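PDB 5C2V: hydrazine synthase alpha subunit from Candidatus Kuenenia stuttgartiensis, which condenses hydroxylamine, made in the gamma subunit, with ammonia to yield hydrazine, as part of the heme-containing hydrazine synthase complex of anammox bacteria. Local coordinates for residues D[666-671]-D[705-710]; D[694-699]-D[731-736]; D[711-714]-D[718-721]. All coordinates share one frame; numbering follows the deposited sequence.

Interaction 1: D[666-671]-D[705-710]; sequences NPPNLG and GKYVNP. With HEC (heme c), chain B.
Pro668 lies over a face of the Tyr707 ring in the cytochrome c domain of the alpha subunit, where two loops meet at the edge of the bis-histidine heme. Segment 666-671 follows the CXXCH heme-attachment motif, Cys658 to His662; segment 705-710 leads toward helix 717-722. Nonpolar contact joins the loops, with no hydrogen bond running directly between them. The packing is a CH-pi contact: Pro668 CG stands 4.0 Å from the centroid of the Tyr707 ring, 17° off its normal and displaced toward the rim. Pro668 CB meets Tyr707 CE2 at 3.6 Å, while Pro668 CD reaches the phenol end of the ring. The peptide bond before Pro668 is cis, and Pro667 adds a lighter contact to the hydroxyl through its CB and carbonyl carbon. Tyr707 CG lies anti to its carbonyl carbon (chi1 -51°), which carries the ring out of its loop so that one face meets Pro668 while its hydroxyl end reaches the propionate. Leu692, Leu717 and Leu718 also pack on Tyr707. The polar part is made mainly with the heme and its ligand. Pro668 O accepts a hydrogen bond from ND1 of the axial ligand His662, a second-shell bond that would help fix the rotation of the imidazole. Tyr707 OH donates to HEC O1A over 3.1 Å, and the propionate carbon CBA lies at the ring edge in its plane. On the other loop, Asn666 ND2 hydrogen-bonds to Cys661 O and lies 3.7 Å from HEC C1D.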
loop_
_atom_site.group_PDB
_atom_site.type_symbol
_atom_site.label_atom_id
_atom_site.label_comp_id
_atom_site.label_asym_id
_atom_site.label_seq_id
_atom_site.Cartn_x
_atom_site.Cartn_y
_atom_site.Cartn_z
ATOM N N ASN D 666 16.611 -2.889 -33.161
ATOM C CA ASN D 666 15.504 -1.938 -33.082
ATOM C C ASN D 666 14.389 -2.414 -32.155
ATOM O O ASN D 666 13.418 -3.019 -32.611
ATOM C CB ASN D 666 14.935 -1.656 -34.474
ATOM C CG ASN D 666 13.914 -0.531 -34.469
ATOM O OD1 ASN D 666 13.861 0.272 -33.537
ATOM N ND2 ASN D 666 13.097 -0.468 -35.514
ATOM N N PRO D 667 14.528 -2.145 -30.846
ATOM C CA PRO D 667 13.554 -2.570 -29.834
ATOM C C PRO D 667 12.153 -2.013 -30.085
ATOM O O PRO D 667 12.027 -0.902 -30.601
ATOM C CB PRO D 667 14.136 -2.011 -28.531
ATOM C CG PRO D 667 14.997 -0.875 -28.959
ATOM C CD PRO D 667 15.591 -1.308 -30.264
ATOM N N PRO D 668 11.109 -2.784 -29.734
ATOM C CA PRO D 668 11.207 -4.133 -29.166
ATOM C C PRO D 668 11.555 -5.167 -30.231
ATOM O O PRO D 668 11.308 -4.919 -31.411
ATOM C CB PRO D 668 9.808 -4.374 -28.602
ATOM C CG PRO D 668 8.921 -3.584 -29.499
ATOM C CD PRO D 668 9.706 -2.352 -29.878
ATOM N N ASN D 669 12.111 -6.307 -29.831
ATOM C CA ASN D 669 12.535 -7.294 -30.812
ATOM C C ASN D 669 11.407 -8.281 -31.073
ATOM O O ASN D 669 11.094 -9.130 -30.237
ATOM C CB ASN D 669 13.793 -8.020 -30.326
ATOM C CG ASN D 669 14.316 -9.029 -31.328
ATOM O OD1 ASN D 669 13.953 -9.004 -32.504
ATOM N ND2 ASN D 669 15.182 -9.924 -30.866
ATOM N N LEU D 670 10.800 -8.153 -32.248
ATOM C CA LEU D 670 9.625 -8.935 -32.612
ATOM C C LEU D 670 9.942 -10.120 -33.523
ATOM O O LEU D 670 9.044 -10.866 -33.912
ATOM C CB LEU D 670 8.586 -8.022 -33.263
ATOM C CG LEU D 670 8.211 -6.822 -32.387
ATOM C CD1 LEU D 670 7.162 -5.949 -33.054
ATOM C CD2 LEU D 670 7.738 -7.285 -31.015
ATOM N N GLY D 671 11.213 -10.284 -33.871
ATOM C CA GLY D 671 11.618 -11.342 -34.779
ATOM C C GLY D 671 11.805 -12.679 -34.089
ATOM O O GLY D 671 11.606 -12.795 -32.880
ATOM N N GLY D 705 4.108 -3.038 -18.152
ATOM C CA GLY D 705 5.518 -3.048 -18.498
ATOM C C GLY D 705 5.879 -1.881 -19.392
ATOM O O GLY D 705 5.229 -0.836 -19.354
ATOM N N LYS D 706 6.930 -2.054 -20.188
ATOM C CA LYS D 706 7.302 -1.043 -21.167
ATOM C C LYS D 706 6.194 -0.843 -22.197
ATOM O O LYS D 706 5.655 0.255 -22.332
ATOM C CB LYS D 706 8.604 -1.432 -21.876
ATOM C CG LYS D 706 9.847 -1.414 -20.997
ATOM C CD LYS D 706 11.091 -1.759 -21.806
ATOM C CE LYS D 706 12.357 -1.629 -20.972
ATOM N NZ LYS D 706 13.584 -1.896 -21.774
ATOM N N TYR D 707 5.868 -1.904 -22.932
ATOM C CA TYR D 707 4.869 -1.810 -23.994
ATOM C C TYR D 707 3.466 -2.329 -23.669
ATOM O O TYR D 707 2.550 -2.153 -24.471
ATOM C CB TYR D 707 5.387 -2.549 -25.229
ATOM C CG TYR D 707 6.776 -2.124 -25.633
ATOM C CD1 TYR D 707 6.977 -0.995 -26.412
ATOM C CD2 TYR D 707 7.890 -2.846 -25.225
ATOM C CE1 TYR D 707 8.246 -0.599 -26.778
ATOM C CE2 TYR D 707 9.162 -2.458 -25.585
ATOM C CZ TYR D 707 9.335 -1.334 -26.363
ATOM O OH TYR D 707 10.601 -0.942 -26.727
ATOM N N VAL D 708 3.273 -2.948 -22.509
ATOM C CA VAL D 708 1.998 -3.622 -22.252
ATOM C C VAL D 708 1.475 -3.455 -20.827
ATOM O O VAL D 708 2.181 -3.728 -19.856
ATOM C CB VAL D 708 2.100 -5.140 -22.561
ATOM C CG1 VAL D 708 0.946 -5.904 -21.927
ATOM C CG2 VAL D 708 2.137 -5.383 -24.066
ATOM N N ASN D 709 0.227 -3.008 -20.716
ATOM C CA ASN D 709 -0.470 -2.980 -19.437
ATOM C C ASN D 709 -1.607 -3.997 -19.432
ATOM O O ASN D 709 -2.625 -3.796 -20.085
ATOM C CB ASN D 709 -1.007 -1.576 -19.147
ATOM C CG ASN D 709 0.098 -0.559 -18.929
ATOM O OD1 ASN D 709 0.345 -0.126 -17.803
ATOM N ND2 ASN D 709 0.772 -0.174 -20.006
ATOM N N PRO D 710 -1.433 -5.105 -18.699
ATOM C CA PRO D 710 -2.448 -6.162 -18.654
ATOM C C PRO D 710 -3.805 -5.674 -18.145
ATOM O O PRO D 710 -3.892 -4.985 -17.128
ATOM C CB PRO D 710 -1.834 -7.189 -17.700
ATOM C CG PRO D 710 -0.365 -6.995 -17.865
ATOM C CD PRO D 710 -0.188 -5.511 -18.026
HETATM FE FE HEC B . 7.870 -0.126 -35.071
HETATM C CHA HEC B . 9.303 2.097 -32.884
HETATM C CHB HEC B . 5.943 -1.399 -32.532
HETATM C CHC HEC B . 6.332 -2.292 -37.288
HETATM C CHD HEC B . 9.941 0.930 -37.605
HETATM N NA HEC B . 7.689 0.245 -33.074
HETATM C C1A HEC B . 8.324 1.264 -32.388
HETATM C C2A HEC B . 7.776 1.303 -31.047
HETATM C C3A HEC B . 6.851 0.343 -30.946
HETATM C C4A HEC B . 6.775 -0.346 -32.220
HETATM C CMA HEC B . 6.009 0.023 -29.692
HETATM C CAA HEC B . 8.188 2.286 -29.929
HETATM C CBA HEC B . 9.360 1.708 -29.142
HETATM C CGA HEC B . 9.664 2.598 -27.965
HETATM O O1A HEC B . 10.232 2.095 -26.959
HETATM O O2A HEC B . 9.329 3.808 -28.024
HETATM N NB HEC B . 6.449 -1.616 -34.926
HETATM C C1B HEC B . 5.701 -1.892 -33.797
HETATM C C2B HEC B . 4.623 -2.782 -34.183
HETATM C C3B HEC B . 4.739 -3.034 -35.492
HETATM C C4B HEC B . 5.884 -2.299 -35.986
HETATM C CMB HEC B . 3.550 -3.353 -33.230
HETATM C CAB HEC B . 3.821 -3.925 -36.360
HETATM C CBB HEC B . 2.455 -3.233 -36.567
HETATM N NC HEC B . 8.089 -0.592 -37.069
HETATM C C1C HEC B . 7.357 -1.520 -37.783
HETATM C C2C HEC B . 7.767 -1.453 -39.171
HETATM C C3C HEC B . 8.842 -0.657 -39.234
HETATM C C4C HEC B . 9.015 -0.037 -37.931
HETATM C CMC HEC B . 7.297 -2.448 -40.256
HETATM C CAC HEC B . 9.680 -0.334 -40.496
HETATM C CBC HEC B . 8.834 0.420 -41.547
HETATM N ND HEC B . 9.407 1.297 -35.210
HETATM C C1D HEC B . 10.092 1.572 -36.392
HETATM C C2D HEC B . 11.010 2.660 -36.148
HETATM C C3D HEC B . 10.822 3.051 -34.676
HETATM C C4D HEC B . 9.806 2.139 -34.171
HETATM C CMD HEC B . 11.975 3.306 -37.167
HETATM C CAD HEC B . 11.612 4.175 -33.953
HETATM C CBD HEC B . 10.798 4.997 -32.954
HETATM C CGD HEC B . 9.563 5.592 -33.582
HETATM O O1D HEC B . 8.617 5.926 -32.823
HETATM O O2D HEC B . 9.518 5.735 -34.830
#

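Interaction 2: D[694-699]-D[731-736]; sequences EPQRGK and APREKI. With HEC (heme c), chain B.
Arg733 grips a heme propionate through two nitrogens, while the carbonyl of its neighbour Pro732 receives two side chains from segment 694-699. Arg733 NH2 donates to HEC O2A over 2.6 Å and Arg733 NH1 to HEC O1A over 3.2 Å, a two-pronged pairing in which each nitrogen takes one oxygen of the same carboxylate. Such a pairing would restrict rotation of both groups and probably offsets the propionate charge, although the exact placing of the guanidinium is doubtful. Across the contact, Gln696 NE2 donates to Pro732 O at 3.1 Å, with an N-H...O angle of 148°; NE2 stands 28° out of the carbonyl plane of Pro732. Lys699 NZ adds a weak bond to that same oxygen, and its stronger partner is Gly705 O, so the ammonium joins two loops. The lysine reaches back because its chain bends at chi3 (-69°) after an extended start. A type II turn from Gln696 to Lys699, closed by Lys699 N to Gln696 O, brings both donors to one carbonyl. Packing is lighter. Gln696 NE2 lies 3.7 Å from Arg733 CB, and the two side chains cross at about a right angle, the glutamine amide touching the root of the arginine while the extended chain carries the guanidinium on to the heme. Pro732 CB rests 3.8 Å from Lys699 NZ. On the helix side, Leu717 touches both Pro732 and Arg733, and Trp720 touches Pro732. Arg697, on the turn, forms a salt bridge with Glu297 of the beta subunit. The whole is a propionate-binding site of the bis-histidine heme in the cytochrome c domain, with an anchoring arginine carried on a loop that a neighbouring turn holds by its backbone.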
loop_
_atom_site.group_PDB
_atom_site.type_symbol
_atom_site.label_atom_id
_atom_site.label_comp_id
_atom_site.label_asym_id
_atom_site.label_seq_id
_atom_site.Cartn_x
_atom_site.Cartn_y
_atom_site.Cartn_z
ATOM N N GLU D 694 8.037 -7.216 -21.226
ATOM C CA GLU D 694 9.162 -6.736 -20.425
ATOM C C GLU D 694 8.767 -5.607 -19.472
ATOM O O GLU D 694 8.064 -4.675 -19.865
ATOM C CB GLU D 694 10.296 -6.268 -21.341
ATOM C CG GLU D 694 11.517 -5.732 -20.611
ATOM C CD GLU D 694 12.614 -5.285 -21.557
ATOM O OE1 GLU D 694 12.395 -5.330 -22.788
ATOM O OE2 GLU D 694 13.694 -4.890 -21.071
ATOM N N PRO D 695 9.218 -5.693 -18.210
ATOM C CA PRO D 695 8.973 -4.662 -17.193
ATOM C C PRO D 695 9.685 -3.348 -17.500
ATOM O O PRO D 695 10.600 -3.316 -18.322
ATOM C CB PRO D 695 9.532 -5.289 -15.909
ATOM C CG PRO D 695 9.607 -6.751 -16.185
ATOM C CD PRO D 695 9.904 -6.867 -17.644
ATOM N N GLN D 696 9.260 -2.275 -16.839
ATOM C CA GLN D 696 9.879 -0.965 -17.007
ATOM C C GLN D 696 10.320 -0.403 -15.657
ATOM O O GLN D 696 9.596 -0.512 -14.668
ATOM C CB GLN D 696 8.911 0.000 -17.695
ATOM C CG GLN D 696 9.455 1.405 -17.891
ATOM C CD GLN D 696 8.493 2.300 -18.646
ATOM O OE1 GLN D 696 8.291 2.138 -19.849
ATOM N NE2 GLN D 696 7.891 3.250 -17.941
ATOM N N ARG D 697 11.510 0.190 -15.621
ATOM C CA ARG D 697 12.047 0.750 -14.383
ATOM C C ARG D 697 11.165 1.872 -13.850
ATOM O O ARG D 697 10.794 2.787 -14.586
ATOM C CB ARG D 697 13.472 1.268 -14.592
ATOM C CG ARG D 697 14.120 1.801 -13.321
ATOM C CD ARG D 697 15.522 2.335 -13.573
ATOM N NE ARG D 697 15.520 3.574 -14.346
ATOM C CZ ARG D 697 15.371 4.785 -13.816
ATOM N NH1 ARG D 697 15.206 4.924 -12.507
ATOM N NH2 ARG D 697 15.385 5.857 -14.595
ATOM N N GLY D 698 10.831 1.793 -12.566
ATOM C CA GLY D 698 10.035 2.820 -11.923
ATOM C C GLY D 698 8.541 2.657 -12.135
ATOM O O GLY D 698 7.760 3.535 -11.771
ATOM N N LYS D 699 8.142 1.538 -12.728
ATOM C CA LYS D 699 6.727 1.259 -12.940
ATOM C C LYS D 699 6.306 -0.051 -12.285
ATOM O O LYS D 699 6.944 -1.086 -12.479
ATOM C CB LYS D 699 6.397 1.214 -14.435
ATOM C CG LYS D 699 4.949 0.835 -14.720
ATOM C CD LYS D 699 4.693 0.622 -16.204
ATOM C CE LYS D 699 4.785 1.918 -16.982
ATOM N NZ LYS D 699 4.420 1.723 -18.413
ATOM N N ALA D 731 -0.078 8.209 -18.505
ATOM C CA ALA D 731 1.004 8.074 -19.470
ATOM C C ALA D 731 1.939 6.946 -19.059
ATOM O O ALA D 731 2.381 6.892 -17.912
ATOM C CB ALA D 731 1.766 9.382 -19.601
ATOM N N PRO D 732 2.234 6.033 -19.995
ATOM C CA PRO D 732 3.125 4.902 -19.710
ATOM C C PRO D 732 4.535 5.348 -19.326
ATOM O O PRO D 732 5.163 4.708 -18.485
ATOM C CB PRO D 732 3.132 4.114 -21.027
ATOM C CG PRO D 732 2.664 5.080 -22.066
ATOM C CD PRO D 732 1.706 5.990 -21.369
ATOM N N ARG D 733 5.021 6.430 -19.929
ATOM C CA ARG D 733 6.326 6.974 -19.565
ATOM C C ARG D 733 6.451 8.446 -19.951
ATOM O O ARG D 733 5.533 9.026 -20.533
ATOM C CB ARG D 733 7.445 6.158 -20.215
ATOM C CG ARG D 733 7.557 6.338 -21.714
ATOM C CD ARG D 733 8.578 5.384 -22.314
ATOM N NE ARG D 733 8.865 5.719 -23.707
ATOM C CZ ARG D 733 9.351 4.866 -24.602
ATOM N NH1 ARG D 733 9.606 3.612 -24.256
ATOM N NH2 ARG D 733 9.578 5.268 -25.845
ATOM N N GLU D 734 7.595 9.043 -19.628
ATOM C CA GLU D 734 7.822 10.465 -19.870
ATOM C C GLU D 734 8.074 10.771 -21.343
ATOM O O GLU D 734 7.487 11.699 -21.900
ATOM C CB GLU D 734 8.997 10.966 -19.026
ATOM C CG GLU D 734 8.760 10.889 -17.529
ATOM C CD GLU D 734 9.996 11.238 -16.725
ATOM O OE1 GLU D 734 11.113 11.112 -17.269
ATOM O OE2 GLU D 734 9.851 11.640 -15.552
ATOM N N LYS D 735 8.950 9.993 -21.970
ATOM C CA LYS D 735 9.214 10.152 -23.394
ATOM C C LYS D 735 8.472 9.078 -24.173
ATOM O O LYS D 735 8.865 7.915 -24.163
ATOM C CB LYS D 735 10.715 10.069 -23.685
ATOM C CG LYS D 735 11.570 11.079 -22.936
ATOM C CD LYS D 735 11.410 12.477 -23.506
ATOM C CE LYS D 735 12.425 13.435 -22.901
ATOM N NZ LYS D 735 12.273 13.540 -21.424
ATOM N N ILE D 736 7.415 9.475 -24.871
ATOM C CA ILE D 736 6.579 8.522 -25.589
ATOM C C ILE D 736 6.794 8.633 -27.093
ATOM O O ILE D 736 7.255 7.690 -27.735
ATOM C CB ILE D 736 5.087 8.723 -25.264
ATOM C CG1 ILE D 736 4.854 8.600 -23.758
ATOM C CG2 ILE D 736 4.236 7.714 -26.020
ATOM C CD1 ILE D 736 3.412 8.769 -23.344
HETATM FE FE HEC B . 7.870 -0.126 -35.071
HETATM C CHA HEC B . 9.303 2.097 -32.884
HETATM C CHB HEC B . 5.943 -1.399 -32.532
HETATM C CHC HEC B . 6.332 -2.292 -37.288
HETATM C CHD HEC B . 9.941 0.930 -37.605
HETATM N NA HEC B . 7.689 0.245 -33.074
HETATM C C1A HEC B . 8.324 1.264 -32.388
HETATM C C2A HEC B . 7.776 1.303 -31.047
HETATM C C3A HEC B . 6.851 0.343 -30.946
HETATM C C4A HEC B . 6.775 -0.346 -32.220
HETATM C CMA HEC B . 6.009 0.023 -29.692
HETATM C CAA HEC B . 8.188 2.286 -29.929
HETATM C CBA HEC B . 9.360 1.708 -29.142
HETATM C CGA HEC B . 9.664 2.598 -27.965
HETATM O O1A HEC B . 10.232 2.095 -26.959
HETATM O O2A HEC B . 9.329 3.808 -28.024
HETATM N NB HEC B . 6.449 -1.616 -34.926
HETATM C C1B HEC B . 5.701 -1.892 -33.797
HETATM C C2B HEC B . 4.623 -2.782 -34.183
HETATM C C3B HEC B . 4.739 -3.034 -35.492
HETATM C C4B HEC B . 5.884 -2.299 -35.986
HETATM C CMB HEC B . 3.550 -3.353 -33.230
HETATM C CAB HEC B . 3.821 -3.925 -36.360
HETATM C CBB HEC B . 2.455 -3.233 -36.567
HETATM N NC HEC B . 8.089 -0.592 -37.069
HETATM C C1C HEC B . 7.357 -1.520 -37.783
HETATM C C2C HEC B . 7.767 -1.453 -39.171
HETATM C C3C HEC B . 8.842 -0.657 -39.234
HETATM C C4C HEC B . 9.015 -0.037 -37.931
HETATM C CMC HEC B . 7.297 -2.448 -40.256
HETATM C CAC HEC B . 9.680 -0.334 -40.496
HETATM C CBC HEC B . 8.834 0.420 -41.547
HETATM N ND HEC B . 9.407 1.297 -35.210
HETATM C C1D HEC B . 10.092 1.572 -36.392
HETATM C C2D HEC B . 11.010 2.660 -36.148
HETATM C C3D HEC B . 10.822 3.051 -34.676
HETATM C C4D HEC B . 9.806 2.139 -34.171
HETATM C CMD HEC B . 11.975 3.306 -37.167
HETATM C CAD HEC B . 11.612 4.175 -33.953
HETATM C CBD HEC B . 10.798 4.997 -32.954
HETATM C CGD HEC B . 9.563 5.592 -33.582
HETATM O O1D HEC B . 8.617 5.926 -32.823
HETATM O O2D HEC B . 9.518 5.735 -34.830
#

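Interaction 3: D[711-714]-D[718-721]; sequences SAAI and LVWR. With HEC (heme c), chain B.
Helix 717-722 packs here against the loop that leads into it: Val719 lies on Ala713, and Trp720 hydrogen-bonds to Ile714. Trp720 NE1 donates to Ile714 O over 2.7 Å, with an N-H...O angle of 145°. The oxygen sits at the edge of the indole, close to the ring plane, while the nitrogen stands tilted 29° from the carbonyl plane of Ile714. The bond uses the one N-H of the indole and helps to set the orientation of this buried ring, which Glu726 and Ile736 also touch. Trp720 CG lies anti to its carbonyl carbon (chi1 -84°), and the indole swings from there back toward the preceding loop. Ile714 O has a second, weak partner in Ser728 OG, so this buried carbonyl is approached by donors from both the helix and a following loop. One residue earlier on the helix, CB, CG1 and CG2 of Val719 pack against the carbonyl oxygen of Ala713. Beside this, Ala713 CB meets Val719 CG2 at 4.1 Å in a purely nonpolar contact. Both residues also touch Ile761 of helix 751-762, so the loop and the short helix share a nonpolar layer within the cytochrome c domain. From the same helix, Leu718 and Arg721 reach the bis-histidine heme. Leu718 CD1 touches the methyl carbon HEC CMB at 3.6 Å. Arg721 binds the propionate not used by Tyr707 and Arg733, with two nitrogens on one oxygen, NH1 to HEC O1D at 2.6 Å and NH2 to the same HEC O1D at 2.8 Å. Its chain bends at chi2 and chi3 to get there, and Glu724 OE1 pairs with NH2 as well, giving the arginine two anionic partners.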
loop_
_atom_site.group_PDB
_atom_site.type_symbol
_atom_site.label_atom_id
_atom_site.label_comp_id
_atom_site.label_asym_id
_atom_site.label_seq_id
_atom_site.Cartn_x
_atom_site.Cartn_y
_atom_site.Cartn_z
ATOM N N SER D 711 -4.844 -6.036 -18.892
ATOM C CA SER D 711 -6.231 -5.638 -18.650
ATOM C C SER D 711 -6.450 -4.126 -18.676
ATOM O O SER D 711 -7.464 -3.634 -18.183
ATOM C CB SER D 711 -6.717 -6.202 -17.311
ATOM O OG SER D 711 -8.026 -5.745 -17.009
ATOM N N ALA D 712 -5.503 -3.391 -19.250
ATOM C CA ALA D 712 -5.795 -2.081 -19.814
ATOM C C ALA D 712 -5.032 -1.916 -21.123
ATOM O O ALA D 712 -3.815 -1.741 -21.114
ATOM C CB ALA D 712 -5.437 -0.975 -18.833
ATOM N N ALA D 713 -5.741 -1.907 -22.243
ATOM C CA ALA D 713 -5.087 -1.699 -23.528
ATOM C C ALA D 713 -4.878 -0.210 -23.734
ATOM O O ALA D 713 -3.911 0.224 -24.354
ATOM C CB ALA D 713 -5.909 -2.292 -24.657
ATOM N N ILE D 714 -5.805 0.562 -23.182
ATOM C CA ILE D 714 -5.818 2.007 -23.321
ATOM C C ILE D 714 -4.628 2.652 -22.601
ATOM O O ILE D 714 -4.229 3.771 -22.924
ATOM C CB ILE D 714 -7.150 2.577 -22.784
ATOM C CG1 ILE D 714 -7.350 4.032 -23.212
ATOM C CG2 ILE D 714 -7.235 2.412 -21.276
ATOM C CD1 ILE D 714 -8.658 4.628 -22.737
ATOM N N LEU D 718 2.185 0.329 -26.428
ATOM C CA LEU D 718 2.045 -0.339 -27.716
ATOM C C LEU D 718 0.788 0.130 -28.438
ATOM O O LEU D 718 0.823 0.450 -29.627
ATOM C CB LEU D 718 2.008 -1.856 -27.533
ATOM C CG LEU D 718 1.740 -2.686 -28.786
ATOM C CD1 LEU D 718 2.824 -2.440 -29.816
ATOM C CD2 LEU D 718 1.642 -4.167 -28.445
ATOM N N VAL D 719 -0.319 0.174 -27.706
ATOM C CA VAL D 719 -1.593 0.607 -28.264
ATOM C C VAL D 719 -1.573 2.107 -28.544
ATOM O O VAL D 719 -2.138 2.571 -29.537
ATOM C CB VAL D 719 -2.759 0.264 -27.321
ATOM C CG1 VAL D 719 -4.086 0.663 -27.938
ATOM C CG2 VAL D 719 -2.753 -1.221 -27.000
ATOM N N TRP D 720 -0.916 2.858 -27.664
ATOM C CA TRP D 720 -0.716 4.292 -27.864
ATOM C C TRP D 720 -0.044 4.566 -29.203
ATOM O O TRP D 720 -0.407 5.505 -29.910
ATOM C CB TRP D 720 0.126 4.885 -26.730
ATOM C CG TRP D 720 -0.656 5.257 -25.504
ATOM C CD1 TRP D 720 -1.561 4.483 -24.841
ATOM C CD2 TRP D 720 -0.583 6.494 -24.785
ATOM N NE1 TRP D 720 -2.065 5.164 -23.758
ATOM C CE2 TRP D 720 -1.479 6.401 -23.701
ATOM C CE3 TRP D 720 0.151 7.672 -24.953
ATOM C CZ2 TRP D 720 -1.662 7.441 -22.792
ATOM C CZ3 TRP D 720 -0.032 8.703 -24.049
ATOM C CH2 TRP D 720 -0.931 8.581 -22.983
ATOM N N ARG D 721 0.934 3.734 -29.547
ATOM C CA ARG D 721 1.668 3.893 -30.797
ATOM C C ARG D 721 0.885 3.367 -31.995
ATOM O O ARG D 721 0.923 3.957 -33.074
ATOM C CB ARG D 721 3.025 3.193 -30.714
ATOM C CG ARG D 721 4.001 3.853 -29.754
ATOM C CD ARG D 721 4.084 5.350 -30.008
ATOM N NE ARG D 721 4.398 5.655 -31.401
ATOM C CZ ARG D 721 5.631 5.750 -31.886
ATOM N NH1 ARG D 721 6.673 5.560 -31.090
ATOM N NH2 ARG D 721 5.822 6.031 -33.168
HETATM FE FE HEC B . 7.870 -0.126 -35.071
HETATM C CHA HEC B . 9.303 2.097 -32.884
HETATM C CHB HEC B . 5.943 -1.399 -32.532
HETATM C CHC HEC B . 6.332 -2.292 -37.288
HETATM C CHD HEC B . 9.941 0.930 -37.605
HETATM N NA HEC B . 7.689 0.245 -33.074
HETATM C C1A HEC B . 8.324 1.264 -32.388
HETATM C C2A HEC B . 7.776 1.303 -31.047
HETATM C C3A HEC B . 6.851 0.343 -30.946
HETATM C C4A HEC B . 6.775 -0.346 -32.220
HETATM C CMA HEC B . 6.009 0.023 -29.692
HETATM C CAA HEC B . 8.188 2.286 -29.929
HETATM C CBA HEC B . 9.360 1.708 -29.142
HETATM C CGA HEC B . 9.664 2.598 -27.965
HETATM O O1A HEC B . 10.232 2.095 -26.959
HETATM O O2A HEC B . 9.329 3.808 -28.024
HETATM N NB HEC B . 6.449 -1.616 -34.926
HETATM C C1B HEC B . 5.701 -1.892 -33.797
HETATM C C2B HEC B . 4.623 -2.782 -34.183
HETATM C C3B HEC B . 4.739 -3.034 -35.492
HETATM C C4B HEC B . 5.884 -2.299 -35.986
HETATM C CMB HEC B . 3.550 -3.353 -33.230
HETATM C CAB HEC B . 3.821 -3.925 -36.360
HETATM C CBB HEC B . 2.455 -3.233 -36.567
HETATM N NC HEC B . 8.089 -0.592 -37.069
HETATM C C1C HEC B . 7.357 -1.520 -37.783
HETATM C C2C HEC B . 7.767 -1.453 -39.171
HETATM C C3C HEC B . 8.842 -0.657 -39.234
HETATM C C4C HEC B . 9.015 -0.037 -37.931
HETATM C CMC HEC B . 7.297 -2.448 -40.256
HETATM C CAC HEC B . 9.680 -0.334 -40.496
HETATM C CBC HEC B . 8.834 0.420 -41.547
HETATM N ND HEC B . 9.407 1.297 -35.210
HETATM C C1D HEC B . 10.092 1.572 -36.392
HETATM C C2D HEC B . 11.010 2.660 -36.148
HETATM C C3D HEC B . 10.822 3.051 -34.676
HETATM C C4D HEC B . 9.806 2.139 -34.171
HETATM C CMD HEC B . 11.975 3.306 -37.167
HETATM C CAD HEC B . 11.612 4.175 -33.953
HETATM C CBD HEC B . 10.798 4.997 -32.954
HETATM C CGD HEC B . 9.563 5.592 -33.582
HETATM O O1D HEC B . 8.617 5.926 -32.823
HETATM O O2D HEC B . 9.518 5.735 -34.830
#

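All three contacts lie in the C-terminal cytochrome c domain and touch one heme, the bis-histidine one. Their centres are about 11 Å apart between interactions 1 and 2 and between 1 and 3, and about 13 Å between 2 and 3. Along the chain interactions 1 and 2 interlock, their segments alternating; interaction 3 follows interaction 1 and is nested inside the loop closed by interaction 2. Direct bonds join them: Lys706 with Glu694 between 1 and 2, and Tyr707 O with Leu718 N between 1 and 3. Trp720 packs on Ile736 between 2 and 3. Helix 717-722 and its flanking loops thus hold both heme propionates.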